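PDB 2EH6: acetylornithine aminotransferase from Aquifex aeolicus, which catalyses the pyridoxal-phosphate-dependent transfer of an amino group from N(2)-acetyl-L-ornithine to 2-oxoglutarate, a step of arginine biosynthesis. Local coordinates for residues K117-N125 with P152-N160. Numbering follows the deposited sequence. Where two conformers were deposited one is given.
Sequences KWKFISFEN and PGFSYAKLN
Strands 119-123 and 154-157 run parallel at one edge of the seven-stranded mixed sheet in the PLP-binding aminotransferase domain, with 154-157 outermost within the chain, joined through helix 132-137 as a beta-alpha-beta unit. Five backbone hydrogen bonds tie them, from F120 N to G153 O (2.8 Å) to E124 N on A157 O (2.9 Å); F120 and S122 each give their N-H and accept at their O, F120 with G153 and S155, S122 with S155 and A157. On the face turned to helix 95-112, the F120 and F154 rings lie side by side, planes 21° apart but slid so far that they barely overlap; CD2 of F120 meets CZ of F154 at 3.6 Å. On the other face, F123 has CG beside its backbone N (chi1 -65°), which brings CE1 within 3.7 Å of A157 CB, while L159 CD1 sits over one ring face. E124 and K158 extend alongside each other, with E124 OE2 3.4 Å from K158 CE but 4.6 Å from its NZ, so the charges are near without pairing. With an alanine at E124 the carboxylate beside K158 is gone, and the lysine chain is likely to be freer to turn, its ammonium without this nearby opposite charge. At the strands' start, K119 CA lies 3.2 Å from G153 O.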
loop_
_atom_site.group_PDB
_atom_site.type_symbol
_atom_site.label_atom_id
_atom_site.label_comp_id
_atom_site.label_asym_id
_atom_site.label_seq_id
_atom_site.Cartn_x
_atom_site.Cartn_y
_atom_site.Cartn_z
ATOM N N LYS A 117 -6.044 15.141 -22.326
ATOM C CA LYS A 117 -6.114 13.691 -22.447
ATOM C C LYS A 117 -6.217 13.137 -21.033
ATOM O O LYS A 117 -5.308 13.315 -20.228
ATOM C CB LYS A 117 -4.857 13.146 -23.124
ATOM C CG LYS A 117 -4.640 13.654 -24.532
ATOM C CD LYS A 117 -3.430 12.989 -25.154
ATOM C CE LYS A 117 -3.293 13.347 -26.617
ATOM N NZ LYS A 117 -2.254 12.514 -27.273
ATOM N N TRP A 118 -7.325 12.476 -20.729
ATOM C CA TRP A 118 -7.511 11.937 -19.392
ATOM C C TRP A 118 -8.139 10.549 -19.361
ATOM O O TRP A 118 -8.332 9.980 -18.286
ATOM C CB TRP A 118 -8.358 12.898 -18.547
ATOM C CG TRP A 118 -9.654 13.218 -19.235
ATOM C CD1 TRP A 118 -9.853 14.150 -20.213
ATOM C CD2 TRP A 118 -10.904 12.536 -19.072
ATOM N NE1 TRP A 118 -11.146 14.089 -20.673
ATOM C CE2 TRP A 118 -11.814 13.107 -19.990
ATOM C CE3 TRP A 118 -11.343 11.496 -18.243
ATOM C CZ2 TRP A 118 -13.139 12.671 -20.102
ATOM C CZ3 TRP A 118 -12.662 11.063 -18.355
ATOM C CH2 TRP A 118 -13.543 11.652 -19.279
ATOM N N LYS A 119 -8.451 10.007 -20.536
ATOM C CA LYS A 119 -9.057 8.684 -20.621
ATOM C C LYS A 119 -8.006 7.589 -20.752
ATOM O O LYS A 119 -6.874 7.834 -21.161
ATOM C CB LYS A 119 -10.005 8.600 -21.820
ATOM C CG LYS A 119 -11.147 9.602 -21.800
ATOM C CD LYS A 119 -12.075 9.383 -22.992
ATOM C CE LYS A 119 -13.187 10.419 -23.019
ATOM N NZ LYS A 119 -14.110 10.190 -24.163
ATOM N N PHE A 120 -8.399 6.374 -20.407
ATOM C CA PHE A 120 -7.496 5.240 -20.493
ATOM C C PHE A 120 -8.219 4.060 -21.090
ATOM O O PHE A 120 -9.417 3.868 -20.872
ATOM C CB PHE A 120 -6.984 4.850 -19.103
ATOM C CG PHE A 120 -6.090 5.869 -18.478
ATOM C CD1 PHE A 120 -4.730 5.886 -18.758
ATOM C CD2 PHE A 120 -6.610 6.828 -17.621
ATOM C CE1 PHE A 120 -3.897 6.847 -18.191
ATOM C CE2 PHE A 120 -5.791 7.791 -17.052
ATOM C CZ PHE A 120 -4.431 7.802 -17.336
ATOM N N ILE A 121 -7.479 3.279 -21.858
ATOM C CA ILE A 121 -8.010 2.076 -22.460
ATOM C C ILE A 121 -7.256 0.929 -21.805
ATOM O O ILE A 121 -6.030 0.888 -21.853
ATOM C CB ILE A 121 -7.740 2.022 -23.977
ATOM C CG1 ILE A 121 -8.520 3.133 -24.688
ATOM C CG2 ILE A 121 -8.123 0.642 -24.523
ATOM C CD1 ILE A 121 -8.266 3.200 -26.187
ATOM N N SER A 122 -7.981 0.024 -21.162
ATOM C CA SER A 122 -7.349 -1.136 -20.550
ATOM C C SER A 122 -8.003 -2.333 -21.226
ATOM O O SER A 122 -8.741 -2.162 -22.196
ATOM C CB SER A 122 -7.563 -1.159 -19.031
ATOM O OG SER A 122 -8.934 -1.208 -18.697
ATOM N N PHE A 123 -7.758 -3.537 -20.723
ATOM C CA PHE A 123 -8.318 -4.716 -21.365
ATOM C C PHE A 123 -9.195 -5.616 -20.513
ATOM O O PHE A 123 -9.087 -5.641 -19.284
ATOM C CB PHE A 123 -7.175 -5.534 -21.964
ATOM C CG PHE A 123 -6.458 -4.833 -23.077
ATOM C CD1 PHE A 123 -6.922 -4.924 -24.387
ATOM C CD2 PHE A 123 -5.343 -4.048 -22.817
ATOM C CE1 PHE A 123 -6.285 -4.242 -25.423
ATOM C CE2 PHE A 123 -4.700 -3.361 -23.845
ATOM C CZ PHE A 123 -5.174 -3.460 -25.151
ATOM N N GLU A 124 -10.075 -6.348 -21.188
ATOM C CA GLU A 124 -10.965 -7.289 -20.530
ATOM C C GLU A 124 -10.098 -8.381 -19.912
ATOM O O GLU A 124 -9.062 -8.744 -20.471
ATOM C CB GLU A 124 -11.931 -7.901 -21.550
ATOM C CG GLU A 124 -13.157 -7.040 -21.834
ATOM C CD GLU A 124 -14.027 -7.592 -22.950
ATOM O OE1 GLU A 124 -14.083 -8.831 -23.111
ATOM O OE2 GLU A 124 -14.665 -6.788 -23.658
ATOM N N ASN A 125 -10.527 -8.893 -18.761
ATOM C CA ASN A 125 -9.808 -9.945 -18.045
ATOM C C ASN A 125 -8.536 -9.452 -17.385
ATOM O O ASN A 125 -7.744 -10.254 -16.894
ATOM C CB ASN A 125 -9.446 -11.096 -18.978
ATOM C CG ASN A 125 -10.649 -11.702 -19.637
ATOM O OD1 ASN A 125 -11.596 -12.104 -18.968
ATOM N ND2 ASN A 125 -10.622 -11.776 -20.962
ATOM N N PRO A 152 -13.938 8.195 -13.670
ATOM C CA PRO A 152 -14.400 8.302 -15.058
ATOM C C PRO A 152 -13.263 8.202 -16.064
ATOM O O PRO A 152 -12.117 8.511 -15.748
ATOM C CB PRO A 152 -15.060 9.684 -15.105
ATOM C CG PRO A 152 -15.392 9.987 -13.667
ATOM C CD PRO A 152 -14.196 9.443 -12.932
ATOM N N GLY A 153 -13.588 7.755 -17.274
ATOM C CA GLY A 153 -12.589 7.694 -18.318
ATOM C C GLY A 153 -11.951 6.376 -18.674
ATOM O O GLY A 153 -10.987 6.367 -19.433
ATOM N N PHE A 154 -12.462 5.267 -18.151
ATOM C CA PHE A 154 -11.874 3.973 -18.473
ATOM C C PHE A 154 -12.789 3.102 -19.330
ATOM O O PHE A 154 -13.985 2.978 -19.059
ATOM C CB PHE A 154 -11.488 3.224 -17.188
ATOM C CG PHE A 154 -10.390 3.893 -16.403
ATOM C CD1 PHE A 154 -10.651 5.024 -15.638
ATOM C CD2 PHE A 154 -9.089 3.404 -16.450
ATOM C CE1 PHE A 154 -9.632 5.657 -14.931
ATOM C CE2 PHE A 154 -8.064 4.031 -15.748
ATOM C CZ PHE A 154 -8.335 5.159 -14.986
ATOM N N SER A 155 -12.215 2.510 -20.374
ATOM C CA SER A 155 -12.964 1.634 -21.268
ATOM C C SER A 155 -12.129 0.378 -21.472
ATOM O O SER A 155 -10.903 0.418 -21.376
ATOM C CB SER A 155 -13.237 2.325 -22.613
ATOM O OG SER A 155 -12.032 2.650 -23.280
ATOM N N TYR A 156 -12.789 -0.734 -21.772
ATOM C CA TYR A 156 -12.073 -1.993 -21.930
ATOM C C TYR A 156 -12.106 -2.602 -23.326
ATOM O O TYR A 156 -13.168 -2.919 -23.861
ATOM C CB TYR A 156 -12.620 -2.992 -20.903
ATOM C CG TYR A 156 -12.828 -2.347 -19.549
ATOM C CD1 TYR A 156 -11.745 -1.909 -18.791
ATOM C CD2 TYR A 156 -14.109 -2.092 -19.070
ATOM C CE1 TYR A 156 -11.934 -1.223 -17.593
ATOM C CE2 TYR A 156 -14.311 -1.410 -17.877
ATOM C CZ TYR A 156 -13.219 -0.975 -17.144
ATOM O OH TYR A 156 -13.423 -0.271 -15.976
ATOM N N ALA A 157 -10.921 -2.765 -23.905
ATOM C CA ALA A 157 -10.778 -3.364 -25.226
ATOM C C ALA A 157 -10.501 -4.850 -25.041
ATOM O O ALA A 157 -10.475 -5.347 -23.911
ATOM C CB ALA A 157 -9.629 -2.705 -25.977
ATOM N N LYS A 158 -10.291 -5.561 -26.143
ATOM C CA LYS A 158 -10.016 -6.990 -26.073
ATOM C C LYS A 158 -8.580 -7.326 -26.460
ATOM O O LYS A 158 -8.059 -6.837 -27.464
ATOM C CB LYS A 158 -11.008 -7.758 -26.951
ATOM C CG LYS A 158 -12.427 -7.683 -26.415
ATOM C CD LYS A 158 -13.424 -8.423 -27.282
ATOM C CE LYS A 158 -14.818 -8.346 -26.668
ATOM N NZ LYS A 158 -15.851 -9.011 -27.511
ATOM N N LEU A 159 -7.944 -8.161 -25.642
ATOM C CA LEU A 159 -6.562 -8.564 -25.867
ATOM C C LEU A 159 -6.436 -9.256 -27.222
ATOM O O LEU A 159 -7.289 -10.059 -27.598
ATOM C CB LEU A 159 -6.103 -9.507 -24.754
ATOM C CG LEU A 159 -4.595 -9.654 -24.537
ATOM C CD1 LEU A 159 -4.045 -8.379 -23.905
ATOM C CD2 LEU A 159 -4.324 -10.849 -23.638
ATOM N N ASN A 160 -5.370 -8.929 -27.943
ATOM C CA ASN A 160 -5.099 -9.489 -29.265
ATOM C C ASN A 160 -6.155 -9.114 -30.299
ATOM O O ASN A 160 -6.301 -9.783 -31.321
ATOM C CB ASN A 160 -4.962 -11.010 -29.188
ATOM C CG ASN A 160 -3.817 -11.439 -28.299
ATOM O OD1 ASN A 160 -2.753 -10.818 -28.300
ATOM N ND2 ASN A 160 -4.021 -12.510 -27.545
HETATM O O HOH W 1 -11.639 5.133 -22.363
HETATM O O HOH W 2 -9.479 -9.702 -23.653
#